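Long-range contacts in GDSL-like Lipase (Parabacteroides distasonis, PDB 3P94), which probably hydrolyses ester bonds as a GDSL-like serine hydrolase of the SGNH clan, perhaps acting on lysophospholipids: residues G56-E61 / N85-N91; A7-A13 / V64-D69; V122-Y126 / R169-P173; P75-L81 / I115-S121. One frame throughout, in Å; residues are numbered along the deposited sequence.

Contact 1 of 4, residues G56-E61 / N85-N91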
loop_
_atom_site.group_PDB
_atom_site.type_symbol
_atom_site.label_atom_id
_atom_site.label_comp_id
_atom_site.label_asym_id
_atom_site.label_seq_id
_atom_site.Cartn_x
_atom_site.Cartn_y
_atom_site.Cartn_z
ATOM N N GLY A 56 -4.940 -6.346 -7.133
ATOM C CA GLY A 56 -4.616 -5.914 -8.489
ATOM C C GLY A 56 -4.596 -4.430 -8.793
ATOM O O GLY A 56 -4.252 -4.047 -9.916
ATOM N N GLN A 57 -4.947 -3.582 -7.817
ATOM C CA GLN A 57 -5.021 -2.142 -8.047
ATOM C C GLN A 57 -3.653 -1.476 -8.170
ATOM O O GLN A 57 -2.689 -1.880 -7.515
ATOM C CB GLN A 57 -5.825 -1.449 -6.946
ATOM C CG GLN A 57 -7.320 -1.723 -7.062
ATOM C CD GLN A 57 -8.177 -0.557 -6.635
ATOM O OE1 GLN A 57 -7.779 0.278 -5.818
ATOM N NE2 GLN A 57 -9.375 -0.459 -7.209
ATOM N N THR A 58 -3.596 -0.446 -9.012
ATOM C CA THR A 58 -2.409 0.378 -9.204
ATOM C C THR A 58 -2.654 1.698 -8.462
ATOM O O THR A 58 -3.760 1.925 -7.950
ATOM C CB THR A 58 -2.081 0.592 -10.694
ATOM O OG1 THR A 58 -2.939 1.592 -11.259
ATOM C CG2 THR A 58 -2.082 -0.693 -11.511
ATOM N N THR A 59 -1.646 2.584 -8.441
ATOM C CA THR A 59 -1.769 3.900 -7.779
ATOM C C THR A 59 -2.863 4.758 -8.450
ATOM O O THR A 59 -3.412 5.634 -7.786
ATOM C CB THR A 59 -0.428 4.624 -7.770
ATOM O OG1 THR A 59 0.006 4.824 -9.109
ATOM C CG2 THR A 59 0.645 3.896 -6.937
ATOM N N SER A 60 -3.182 4.499 -9.756
ATOM C CA SER A 60 -4.208 5.254 -10.482
ATOM C C SER A 60 -5.611 5.001 -9.894
ATOM O O SER A 60 -6.298 5.970 -9.574
ATOM C CB SER A 60 -4.173 4.938 -11.972
ATOM O OG SER A 60 -3.025 5.521 -12.564
ATOM N N GLU A 61 -6.020 3.722 -9.706
ATOM C CA GLU A 61 -7.336 3.404 -9.117
ATOM C C GLU A 61 -7.396 3.909 -7.694
ATOM O O GLU A 61 -8.419 4.423 -7.250
ATOM C CB GLU A 61 -7.648 1.899 -9.139
ATOM C CG GLU A 61 -7.810 1.324 -10.539
ATOM C CD GLU A 61 -6.576 0.617 -11.074
ATOM O OE1 GLU A 61 -5.452 0.911 -10.601
ATOM O OE2 GLU A 61 -6.744 -0.266 -11.942
ATOM N N ASN A 85 1.783 -3.005 -8.566
ATOM C CA ASN A 85 0.946 -3.369 -9.720
ATOM C C ASN A 85 1.141 -2.375 -10.880
ATOM O O ASN A 85 0.945 -2.755 -12.027
ATOM C CB ASN A 85 -0.508 -3.526 -9.333
ATOM C CG ASN A 85 -0.704 -4.708 -8.407
ATOM O OD1 ASN A 85 -0.175 -5.809 -8.610
ATOM N ND2 ASN A 85 -1.443 -4.503 -7.360
ATOM N N ASP A 86 1.607 -1.147 -10.584
ATOM C CA ASP A 86 1.978 -0.170 -11.622
ATOM C C ASP A 86 3.237 -0.658 -12.346
ATOM O O ASP A 86 3.337 -0.526 -13.564
ATOM C CB ASP A 86 2.270 1.202 -11.004
ATOM C CG ASP A 86 1.116 1.867 -10.304
ATOM O OD1 ASP A 86 0.744 1.399 -9.201
ATOM O OD2 ASP A 86 0.595 2.873 -10.846
ATOM N N ILE A 87 4.196 -1.229 -11.581
ATOM C CA ILE A 87 5.455 -1.790 -12.114
ATOM C C ILE A 87 5.109 -3.026 -12.978
ATOM O O ILE A 87 5.729 -3.241 -14.022
ATOM C CB ILE A 87 6.482 -2.087 -10.963
ATOM C CG1 ILE A 87 6.920 -0.758 -10.282
ATOM C CG2 ILE A 87 7.727 -2.858 -11.481
ATOM C CD1 ILE A 87 7.744 -0.885 -8.970
ATOM N N ALA A 88 4.063 -3.772 -12.591
ATOM C CA ALA A 88 3.593 -4.938 -13.356
ATOM C C ALA A 88 2.697 -4.528 -14.558
ATOM O O ALA A 88 2.298 -5.399 -15.343
ATOM C CB ALA A 88 2.841 -5.884 -12.438
ATOM N N HIS A 89 2.392 -3.215 -14.696
ATOM C CA HIS A 89 1.540 -2.622 -15.740
ATOM C C HIS A 89 0.110 -3.193 -15.714
ATOM O O HIS A 89 -0.476 -3.428 -16.779
ATOM C CB HIS A 89 2.136 -2.792 -17.150
ATOM C CG HIS A 89 3.430 -2.092 -17.412
ATOM N ND1 HIS A 89 3.974 -1.155 -16.537
ATOM C CD2 HIS A 89 4.253 -2.233 -18.465
ATOM C CE1 HIS A 89 5.114 -0.779 -17.089
ATOM N NE2 HIS A 89 5.326 -1.415 -18.234
ATOM N N ASN A 90 -0.465 -3.391 -14.509
ATOM C CA ASN A 90 -1.833 -3.919 -14.378
ATOM C C ASN A 90 -2.871 -3.005 -15.039
ATOM O O ASN A 90 -3.871 -3.499 -15.555
ATOM C CB ASN A 90 -2.207 -4.139 -12.912
ATOM C CG ASN A 90 -1.692 -5.429 -12.335
ATOM O OD1 ASN A 90 -0.761 -6.044 -12.850
ATOM N ND2 ASN A 90 -2.273 -5.849 -11.232
ATOM N N ASN A 91 -2.639 -1.680 -15.006
ATOM C CA ASN A 91 -3.542 -0.712 -15.626
ATOM C C ASN A 91 -2.887 -0.135 -16.897
ATOM O O ASN A 91 -3.161 1.003 -17.299
ATOM C CB ASN A 91 -3.944 0.404 -14.632
ATOM C CG ASN A 91 -5.090 1.247 -15.144
ATOM O OD1 ASN A 91 -6.114 0.735 -15.581
ATOM N ND2 ASN A 91 -4.900 2.552 -15.205
HETATM O O HOH W 1 0.051 -1.393 -6.572
HETATM O O HOH W 2 -1.005 2.429 -13.067
HETATM O O HOH W 3 -2.439 4.082 -14.763
#
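The capping box at the start of helix 59-71 meets the end of helix 84-87 here, and the carboxylate of Asp86 joins the two. Asp86 OD1 takes Thr59 N on its syn lone pair at 2.8 Å. Its other oxygen, OD2, receives Thr59 OG1 at 2.7 Å, from above the carboxylate plane. Asp86 CG stands beside its own backbone N (chi1 -63°), which swings the carboxylate across to the helix start. A water gives one hydrogen to Asp86 OD2 and another to Thr58 OG1, while Asn102 of helix 96-112 is a second partner of Thr59 OG1. With an alanine in place of Asp86, Thr59 N would probably lose its acceptor and the bridging water half its hold, leaving the two helix ends less firmly joined. In the box itself, Glu61 OE1 is gripped from opposite faces by Thr58 N and by Thr58 OG1, the latter at 2.7 Å. Thr58 OG1 in turn accepts from Ser60 N, and Thr58 CG2 lies against Asn90 CB at 3.7 Å. Two amides complete the seam: Asn85 ND2 reaches Gln57 O at 2.9 Å from above its carbonyl plane, and Asn90 ND2 reaches Gly56 O at 3.0 Å in a nearly straight bond (169°). Arg131 binds the oxygen end of the Asn90 amide. Gly56 and Asn85 fall in sequence surroundings consistent with the second and third conserved blocks of SGNH hydrolases, whose glycine and asparagine help form the oxyanion hole in relatives.

Contact 2 of 4, residues A7-A13 / V64-D69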
loop_
_atom_site.group_PDB
_atom_site.type_symbol
_atom_site.label_atom_id
_atom_site.label_comp_id
_atom_site.label_asym_id
_atom_site.label_seq_id
_atom_site.Cartn_x
_atom_site.Cartn_y
_atom_site.Cartn_z
ATOM N N ALA A 7 -12.469 1.853 -10.794
ATOM C CA ALA A 7 -11.809 2.177 -9.527
ATOM C C ALA A 7 -12.252 1.249 -8.382
ATOM O O ALA A 7 -11.686 1.307 -7.291
ATOM C CB ALA A 7 -12.116 3.618 -9.169
ATOM N N GLN A 8 -13.247 0.388 -8.653
ATOM C CA GLN A 8 -13.833 -0.590 -7.709
ATOM C C GLN A 8 -14.369 0.119 -6.444
ATOM O O GLN A 8 -14.060 -0.268 -5.317
ATOM C CB GLN A 8 -12.840 -1.708 -7.364
ATOM C CG GLN A 8 -12.589 -2.607 -8.559
ATOM C CD GLN A 8 -11.387 -3.488 -8.372
ATOM O OE1 GLN A 8 -10.233 -3.089 -8.599
ATOM N NE2 GLN A 8 -11.641 -4.739 -8.046
ATOM N N PHE A 9 -15.196 1.159 -6.658
ATOM C CA PHE A 9 -15.868 1.905 -5.579
ATOM C C PHE A 9 -16.879 0.990 -4.859
ATOM O O PHE A 9 -17.147 1.174 -3.671
ATOM C CB PHE A 9 -16.608 3.126 -6.157
ATOM C CG PHE A 9 -15.776 4.340 -6.499
ATOM C CD1 PHE A 9 -15.320 5.187 -5.504
ATOM C CD2 PHE A 9 -15.538 4.693 -7.824
ATOM C CE1 PHE A 9 -14.620 6.356 -5.823
ATOM C CE2 PHE A 9 -14.825 5.858 -8.145
ATOM C CZ PHE A 9 -14.367 6.677 -7.143
ATOM N N GLY A 10 -17.416 0.024 -5.606
ATOM C CA GLY A 10 -18.381 -0.962 -5.128
ATOM C C GLY A 10 -17.842 -1.961 -4.122
ATOM O O GLY A 10 -18.621 -2.548 -3.375
ATOM N N ARG A 11 -16.512 -2.163 -4.075
ATOM C CA ARG A 11 -15.908 -3.115 -3.139
ATOM C C ARG A 11 -16.168 -2.724 -1.667
ATOM O O ARG A 11 -16.573 -3.589 -0.876
ATOM C CB ARG A 11 -14.401 -3.271 -3.402
ATOM C CG ARG A 11 -13.623 -4.094 -2.338
ATOM C CD ARG A 11 -13.855 -5.607 -2.396
ATOM N NE ARG A 11 -13.202 -6.281 -1.274
ATOM C CZ ARG A 11 -11.937 -6.690 -1.278
ATOM N NH1 ARG A 11 -11.186 -6.537 -2.362
ATOM N NH2 ARG A 11 -11.421 -7.277 -0.208
ATOM N N TYR A 12 -15.953 -1.448 -1.302
ATOM C CA TYR A 12 -16.139 -1.033 0.095
ATOM C C TYR A 12 -17.236 0.012 0.326
ATOM O O TYR A 12 -17.375 0.479 1.462
ATOM C CB TYR A 12 -14.827 -0.485 0.646
ATOM C CG TYR A 12 -13.745 -1.537 0.780
ATOM C CD1 TYR A 12 -13.859 -2.566 1.713
ATOM C CD2 TYR A 12 -12.574 -1.456 0.036
ATOM C CE1 TYR A 12 -12.852 -3.510 1.874
ATOM C CE2 TYR A 12 -11.551 -2.384 0.200
ATOM C CZ TYR A 12 -11.702 -3.418 1.107
ATOM O OH TYR A 12 -10.703 -4.332 1.275
ATOM N N ALA A 13 -18.019 0.373 -0.714
ATOM C CA ALA A 13 -19.087 1.379 -0.583
ATOM C C ALA A 13 -20.028 1.066 0.609
ATOM O O ALA A 13 -20.311 1.952 1.409
ATOM C CB ALA A 13 -19.887 1.466 -1.874
ATOM N N VAL A 64 -8.096 7.656 -7.413
ATOM C CA VAL A 64 -9.514 7.900 -7.707
ATOM C C VAL A 64 -10.413 7.388 -6.533
ATOM O O VAL A 64 -11.348 8.078 -6.134
ATOM C CB VAL A 64 -9.908 7.289 -9.077
ATOM C CG1 VAL A 64 -11.426 7.258 -9.276
ATOM C CG2 VAL A 64 -9.243 8.069 -10.210
ATOM N N ARG A 65 -10.094 6.224 -5.968
ATOM C CA ARG A 65 -10.820 5.601 -4.846
ATOM C C ARG A 65 -10.549 6.305 -3.491
ATOM O O ARG A 65 -11.317 6.131 -2.539
ATOM C CB ARG A 65 -10.367 4.128 -4.764
ATOM C CG ARG A 65 -11.151 3.280 -3.807
ATOM C CD ARG A 65 -10.944 1.817 -4.052
ATOM N NE ARG A 65 -9.554 1.342 -3.924
ATOM C CZ ARG A 65 -8.993 0.917 -2.794
ATOM N NH1 ARG A 65 -9.637 1.032 -1.640
ATOM N NH2 ARG A 65 -7.779 0.391 -2.808
ATOM N N PHE A 66 -9.443 7.076 -3.405
ATOM C CA PHE A 66 -8.943 7.756 -2.208
ATOM C C PHE A 66 -9.995 8.565 -1.459
ATOM O O PHE A 66 -10.014 8.531 -0.231
ATOM C CB PHE A 66 -7.756 8.675 -2.563
ATOM C CG PHE A 66 -6.791 8.908 -1.426
ATOM C CD1 PHE A 66 -5.879 7.921 -1.051
ATOM C CD2 PHE A 66 -6.774 10.118 -0.748
ATOM C CE1 PHE A 66 -4.986 8.133 0.002
ATOM C CE2 PHE A 66 -5.875 10.331 0.303
ATOM C CZ PHE A 66 -4.986 9.338 0.666
ATOM N N ARG A 67 -10.847 9.311 -2.178
ATOM C CA ARG A 67 -11.872 10.145 -1.544
ATOM C C ARG A 67 -12.900 9.288 -0.740
ATOM O O ARG A 67 -13.181 9.619 0.405
ATOM C CB ARG A 67 -12.565 11.029 -2.589
ATOM C CG ARG A 67 -13.679 11.915 -2.038
ATOM C CD ARG A 67 -13.891 13.165 -2.890
ATOM N NE ARG A 67 -12.653 13.929 -3.038
ATOM C CZ ARG A 67 -12.168 14.772 -2.130
ATOM N NH1 ARG A 67 -12.847 15.024 -1.018
ATOM N NH2 ARG A 67 -11.002 15.378 -2.333
ATOM N N GLN A 68 -13.421 8.195 -1.327
ATOM C CA GLN A 68 -14.422 7.333 -0.685
ATOM C C GLN A 68 -13.830 6.466 0.429
ATOM O O GLN A 68 -14.418 6.353 1.501
ATOM C CB GLN A 68 -15.101 6.427 -1.736
ATOM C CG GLN A 68 -16.164 5.476 -1.139
ATOM C CD GLN A 68 -16.653 4.413 -2.082
ATOM O OE1 GLN A 68 -17.638 4.610 -2.797
ATOM N NE2 GLN A 68 -16.007 3.247 -2.056
ATOM N N ASP A 69 -12.697 5.831 0.158
ATOM C CA ASP A 69 -12.112 4.883 1.088
ATOM C C ASP A 69 -11.112 5.448 2.081
ATOM O O ASP A 69 -10.699 4.709 2.970
ATOM C CB ASP A 69 -11.518 3.718 0.284
ATOM C CG ASP A 69 -12.594 2.790 -0.304
ATOM O OD1 ASP A 69 -13.792 2.988 0.004
ATOM O OD2 ASP A 69 -12.231 1.859 -1.050
HETATM O O HOH W 4 -14.013 0.527 -2.642
#
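Gln68 turns its CG away from its own backbone N (chi1 180°) and runs on extended, which carries its amide from helix 59-71 to the type I beta turn of Gln8 to Arg11. In one of its two modelled conformers NE2 gives a bond to Phe9 O at 2.9 Å, in the carbonyl plane on a lone pair and almost straight. The same NE2 also donates to Asp69 OD1, from above the carboxylate plane; both bonds are less certain because the side chain is modelled twice. Arg65 bends at chi3 (60°), setting its guanidinium beside Asp69 one turn on, where NH1 and Asp69 OD2 form a salt bridge of 2.8 Å on the anti lone pair. Arg52 O and Gln57 OE1 also accept from this guanidinium. Before the bend, Arg65 CD lies 3.4 Å from Ala7 O. A water bound by Tyr12 N, Gln8 O and Asp69 OD2 links the backbone of the turn to the buried carboxylate. Apolar packing lies nearer the N-terminal end of the helical segment: Val64 CG1 lies 3.7 Å from Ala7 CB and equally close to Phe9 CZ, and Gln68 CB meets the Phe9 ring at its edge, with ring and amide planes steeply inclined. Tyr12, whose hydroxyl bonds to Gly53 O, brings its ring up to the same carboxylate: Asp69 OD2 lies at the ring edge, 3.5 Å from Tyr12 CD2.

Contact 3 of 4, residues V122-Y126 / R169-P173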
loop_
_atom_site.group_PDB
_atom_site.type_symbol
_atom_site.label_atom_id
_atom_site.label_comp_id
_atom_site.label_asym_id
_atom_site.label_seq_id
_atom_site.Cartn_x
_atom_site.Cartn_y
_atom_site.Cartn_z
ATOM N N VAL A 122 7.733 -0.131 -1.142
ATOM C CA VAL A 122 7.187 -1.193 -1.986
ATOM C C VAL A 122 8.004 -2.444 -1.627
ATOM O O VAL A 122 9.224 -2.345 -1.429
ATOM C CB VAL A 122 7.239 -0.824 -3.498
ATOM C CG1 VAL A 122 6.760 -1.981 -4.374
ATOM C CG2 VAL A 122 6.413 0.431 -3.783
ATOM N N LEU A 123 7.326 -3.591 -1.449
ATOM C CA LEU A 123 8.000 -4.827 -1.065
ATOM C C LEU A 123 8.980 -5.305 -2.159
ATOM O O LEU A 123 8.768 -5.026 -3.349
ATOM C CB LEU A 123 6.978 -5.927 -0.752
ATOM C CG LEU A 123 6.621 -6.158 0.721
ATOM C CD1 LEU A 123 6.106 -4.893 1.393
ATOM C CD2 LEU A 123 5.593 -7.262 0.868
ATOM N N PRO A 124 10.052 -6.036 -1.768
ATOM C CA PRO A 124 10.954 -6.604 -2.784
ATOM C C PRO A 124 10.192 -7.564 -3.705
ATOM O O PRO A 124 9.242 -8.215 -3.272
ATOM C CB PRO A 124 11.999 -7.361 -1.956
ATOM C CG PRO A 124 11.849 -6.882 -0.573
ATOM C CD PRO A 124 10.437 -6.468 -0.407
ATOM N N ALA A 125 10.559 -7.582 -4.984
ATOM C CA ALA A 125 9.994 -8.477 -5.991
ATOM C C ALA A 125 11.029 -8.689 -7.067
ATOM O O ALA A 125 11.509 -7.723 -7.657
ATOM C CB ALA A 125 8.707 -7.922 -6.579
ATOM N N TYR A 126 11.391 -9.948 -7.305
ATOM C CA TYR A 126 12.380 -10.298 -8.324
ATOM C C TYR A 126 11.708 -10.583 -9.669
ATOM O O TYR A 126 12.313 -10.350 -10.718
ATOM C CB TYR A 126 13.200 -11.515 -7.865
ATOM C CG TYR A 126 14.279 -11.927 -8.842
ATOM C CD1 TYR A 126 15.437 -11.167 -8.993
ATOM C CD2 TYR A 126 14.164 -13.099 -9.585
ATOM C CE1 TYR A 126 16.442 -11.553 -9.875
ATOM C CE2 TYR A 126 15.161 -13.496 -10.467
ATOM C CZ TYR A 126 16.301 -12.720 -10.609
ATOM O OH TYR A 126 17.287 -13.099 -11.481
ATOM N N ARG A 169 19.051 -11.017 -4.087
ATOM C CA ARG A 169 18.707 -10.566 -5.443
ATOM C C ARG A 169 17.585 -9.512 -5.426
ATOM O O ARG A 169 16.988 -9.231 -6.470
ATOM C CB ARG A 169 18.351 -11.766 -6.350
ATOM C CG ARG A 169 17.181 -12.613 -5.875
ATOM C CD ARG A 169 17.004 -13.852 -6.726
ATOM N NE ARG A 169 15.717 -14.487 -6.441
ATOM C CZ ARG A 169 15.178 -15.470 -7.153
ATOM N NH1 ARG A 169 15.811 -15.953 -8.218
ATOM N NH2 ARG A 169 14.002 -15.976 -6.812
ATOM N N ASN A 170 17.340 -8.905 -4.242
ATOM C CA ASN A 170 16.324 -7.856 -3.991
ATOM C C ASN A 170 14.898 -8.339 -4.296
ATOM O O ASN A 170 14.043 -7.571 -4.746
ATOM C CB ASN A 170 16.648 -6.558 -4.739
ATOM C CG ASN A 170 17.895 -5.924 -4.206
ATOM O OD1 ASN A 170 18.034 -5.704 -3.002
ATOM N ND2 ASN A 170 18.835 -5.635 -5.081
ATOM N N GLY A 171 14.665 -9.609 -4.005
ATOM C CA GLY A 171 13.365 -10.248 -4.118
ATOM C C GLY A 171 12.935 -10.717 -2.748
ATOM O O GLY A 171 13.605 -10.412 -1.749
ATOM N N LEU A 172 11.818 -11.449 -2.680
ATOM C CA LEU A 172 11.341 -12.021 -1.421
ATOM C C LEU A 172 11.765 -13.491 -1.322
ATOM O O LEU A 172 11.563 -14.235 -2.273
ATOM C CB LEU A 172 9.809 -11.910 -1.280
ATOM C CG LEU A 172 9.247 -10.577 -0.823
ATOM C CD1 LEU A 172 7.757 -10.530 -1.023
ATOM C CD2 LEU A 172 9.567 -10.310 0.641
ATOM N N PRO A 173 12.339 -13.947 -0.197
ATOM C CA PRO A 173 12.691 -15.377 -0.101
ATOM C C PRO A 173 11.437 -16.241 0.070
ATOM O O PRO A 173 10.395 -15.728 0.488
ATOM C CB PRO A 173 13.618 -15.441 1.116
ATOM C CG PRO A 173 13.276 -14.244 1.934
ATOM C CD PRO A 173 12.669 -13.208 1.043
HETATM O O HOH W 5 10.735 -12.080 -5.478
#
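A single water accepts from Tyr126 N at 2.9 Å and from Leu172 N at 3.1 Å, bridging two loop backbones that pass close at Ala125 and Gly171. Beside it Arg169 lies over one face of the Tyr126 ring. Its guanidinium is stacked nearly flat on the ring, planes 13° apart, and sits off-centre as a cation-pi pair, with NH1 3.4 Å from Tyr126 CE2. The methylene Arg169 CD lies over the middle of the ring, 3.8 Å from its centroid, as a CH-pi contact. Tyr126 CG stands opposite its backbone N (chi1 -178°), which lays the ring across the extended Arg169 chain, the two crossing at about a right angle, with one face against it. Gly171, lacking a side chain, lets its CA come within 4.0 Å of Tyr126 CB. Further in, Pro124 CB rests on the carbonyl oxygens of Asn170 and Gly171, and Leu172 CG packs 3.4 Å from Pro124 O. The contact thus joins the loop leaving strand 116-120 to the one preceding helix 185-202, at the C-terminal ends of the strands of the parallel sheet. Leu123 and Leu172 both rest on Met165 of helix 161-165, while Val122 packs against helix 137-153.

Contact 4 of 4, residues P75-L81 / I115-S121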
loop_
_atom_site.group_PDB
_atom_site.type_symbol
_atom_site.label_atom_id
_atom_site.label_comp_id
_atom_site.label_asym_id
_atom_site.label_seq_id
_atom_site.Cartn_x
_atom_site.Cartn_y
_atom_site.Cartn_z
ATOM N N PRO A 75 -9.836 9.599 8.822
ATOM C CA PRO A 75 -8.928 8.960 9.789
ATOM C C PRO A 75 -7.861 9.913 10.306
ATOM O O PRO A 75 -7.619 10.948 9.707
ATOM C CB PRO A 75 -8.288 7.842 8.963
ATOM C CG PRO A 75 -8.217 8.411 7.591
ATOM C CD PRO A 75 -9.447 9.268 7.435
ATOM N N LYS A 76 -7.188 9.527 11.396
ATOM C CA LYS A 76 -6.054 10.272 11.946
ATOM C C LYS A 76 -4.877 10.128 10.982
ATOM O O LYS A 76 -4.143 11.089 10.734
ATOM C CB LYS A 76 -5.671 9.736 13.338
ATOM C CG LYS A 76 -6.702 10.008 14.430
ATOM C CD LYS A 76 -6.219 9.478 15.771
ATOM C CE LYS A 76 -7.171 9.836 16.878
ATOM N NZ LYS A 76 -6.555 9.636 18.205
ATOM N N ALA A 77 -4.726 8.920 10.408
ATOM C CA ALA A 77 -3.649 8.613 9.466
ATOM C C ALA A 77 -4.068 7.611 8.402
ATOM O O ALA A 77 -5.049 6.894 8.570
ATOM C CB ALA A 77 -2.438 8.079 10.222
ATOM N N VAL A 78 -3.314 7.568 7.305
ATOM C CA VAL A 78 -3.490 6.598 6.229
ATOM C C VAL A 78 -2.119 5.928 5.996
ATOM O O VAL A 78 -1.088 6.608 5.930
ATOM C CB VAL A 78 -4.121 7.178 4.922
ATOM C CG1 VAL A 78 -3.285 8.331 4.330
ATOM C CG2 VAL A 78 -4.379 6.074 3.884
ATOM N N VAL A 79 -2.122 4.595 5.923
ATOM C CA VAL A 79 -0.932 3.790 5.668
ATOM C C VAL A 79 -1.027 3.409 4.207
ATOM O O VAL A 79 -1.989 2.738 3.820
ATOM C CB VAL A 79 -0.832 2.577 6.635
ATOM C CG1 VAL A 79 0.288 1.626 6.225
ATOM C CG2 VAL A 79 -0.618 3.046 8.064
ATOM N N ILE A 80 -0.076 3.895 3.376
ATOM C CA ILE A 80 -0.133 3.612 1.947
ATOM C C ILE A 80 0.982 2.646 1.530
ATOM O O ILE A 80 2.156 2.942 1.708
ATOM C CB ILE A 80 -0.090 4.923 1.085
ATOM C CG1 ILE A 80 -1.234 5.899 1.466
ATOM C CG2 ILE A 80 -0.100 4.597 -0.435
ATOM C CD1 ILE A 80 -1.068 7.360 0.926
ATOM N N LEU A 81 0.590 1.518 0.935
ATOM C CA LEU A 81 1.497 0.541 0.357
ATOM C C LEU A 81 0.994 0.289 -1.057
ATOM O O LEU A 81 -0.001 -0.400 -1.246
ATOM C CB LEU A 81 1.605 -0.746 1.196
ATOM C CG LEU A 81 2.446 -1.897 0.575
ATOM C CD1 LEU A 81 3.898 -1.477 0.342
ATOM C CD2 LEU A 81 2.401 -3.116 1.468
ATOM N N ILE A 115 -5.116 14.572 7.269
ATOM C CA ILE A 115 -4.813 13.157 7.497
ATOM C C ILE A 115 -3.295 12.985 7.409
ATOM O O ILE A 115 -2.695 13.434 6.431
ATOM C CB ILE A 115 -5.574 12.239 6.487
ATOM C CG1 ILE A 115 -7.107 12.449 6.566
ATOM C CG2 ILE A 115 -5.223 10.774 6.702
ATOM C CD1 ILE A 115 -7.912 12.035 5.299
ATOM N N LYS A 116 -2.680 12.342 8.423
ATOM C CA LYS A 116 -1.236 12.072 8.436
ATOM C C LYS A 116 -0.924 10.928 7.470
ATOM O O LYS A 116 -1.602 9.901 7.511
ATOM C CB LYS A 116 -0.744 11.721 9.855
ATOM C CG LYS A 116 -0.765 12.894 10.819
ATOM C CD LYS A 116 -0.124 12.520 12.142
ATOM C CE LYS A 116 -0.190 13.662 13.123
ATOM N NZ LYS A 116 -0.504 13.173 14.488
ATOM N N VAL A 117 0.082 11.098 6.605
ATOM C CA VAL A 117 0.443 10.037 5.654
ATOM C C VAL A 117 1.625 9.224 6.177
ATOM O O VAL A 117 2.688 9.772 6.488
ATOM C CB VAL A 117 0.742 10.570 4.231
ATOM C CG1 VAL A 117 1.203 9.444 3.300
ATOM C CG2 VAL A 117 -0.480 11.268 3.649
ATOM N N ILE A 118 1.445 7.902 6.189
ATOM C CA ILE A 118 2.485 6.944 6.518
ATOM C C ILE A 118 2.762 6.173 5.227
ATOM O O ILE A 118 1.924 5.396 4.781
ATOM C CB ILE A 118 2.099 6.036 7.716
ATOM C CG1 ILE A 118 1.989 6.866 9.020
ATOM C CG2 ILE A 118 3.108 4.898 7.868
ATOM C CD1 ILE A 118 1.194 6.200 10.145
ATOM N N PHE A 119 3.910 6.444 4.596
ATOM C CA PHE A 119 4.288 5.771 3.359
ATOM C C PHE A 119 5.063 4.503 3.655
ATOM O O PHE A 119 5.934 4.502 4.528
ATOM C CB PHE A 119 5.140 6.696 2.465
ATOM C CG PHE A 119 4.362 7.548 1.490
ATOM C CD1 PHE A 119 3.556 6.964 0.521
ATOM C CD2 PHE A 119 4.486 8.933 1.499
ATOM C CE1 PHE A 119 2.833 7.756 -0.381
ATOM C CE2 PHE A 119 3.772 9.722 0.586
ATOM C CZ PHE A 119 2.950 9.127 -0.344
ATOM N N CYS A 120 4.760 3.424 2.908
ATOM C CA CYS A 120 5.452 2.144 3.031
ATOM C C CYS A 120 6.305 1.894 1.816
ATOM O O CYS A 120 5.861 2.119 0.690
ATOM C CB CYS A 120 4.461 0.999 3.222
ATOM S SG CYS A 120 3.409 1.163 4.683
ATOM N N SER A 121 7.494 1.323 2.043
ATOM C CA SER A 121 8.382 0.875 0.978
ATOM C C SER A 121 7.672 -0.195 0.192
ATOM O O SER A 121 7.085 -1.093 0.803
ATOM C CB SER A 121 9.649 0.274 1.583
ATOM O OG SER A 121 9.339 -0.926 2.277
#
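Five backbone hydrogen bonds join strand 77-81 and its approach to strand 116-120, alternating in direction as parallel strands require. Lys116 N gives to Lys76 O at 3.0 Å; Val78 N and Ile80 N then give to Lys116 O and Ile118 O, while Ile118 N and Cys120 N return bonds to Val78 O and Ile80 O. The Ile118 N to Val78 O bond, 2.9 Å, runs nearly along the C=O axis; the last, from Cys120 N, is more bent (146°). CA-H...O contacts from Ala77 and Val79 add to the seam. Val78, Ile80, Val117 and Phe119 point to the face covered by helix 96-112. There Ile80 CD1 sits 3.9 Å from Val117 CG1 and 4.1 Å from Phe119 CE1; Phe119 lies side by side with Ile80 and points the same way, whereas Val117 crosses Ile80 obliquely. On the face of Ala77, Val79 and Ile118, Val79 CG1 meets Cys120 SG at 3.5 Å. At the strand start Ile115 CG1 stands beside its backbone N (chi1 -58°), putting CD1 3.8 Å from Pro75 CD, while CG2 packs 3.9 Å from Val78 CG1. An alanine at Ile115 is likely to open a gap between Pro75 and Val78. Two neighbouring parallel strands joined through helix 96-112 form the beta-alpha-beta crossover of a flavodoxin-like alpha/beta fold.

Overall arrangement
From the N terminus, contact 2 closes the first loop, laying the leading segment 7-13 on helix 59-71 across the intervening strands 23-29 and 49-53. Contact 1 opens at 56-61, before contact 2 has closed, so the two cross; they share that helix and meet where Gln57 bonds to Arg65 and Ala7. Strand 75-81 opens contact 4 inside the span of contact 1, whose second segment follows it, and these two cross as well. Contact 4 closes at 115-121 around helix 96-112; contact 3 begins at the next residue and, in series, ties that strand's exit to the loop before the last helix. Phe66 packs contact 2's helix on Ile80.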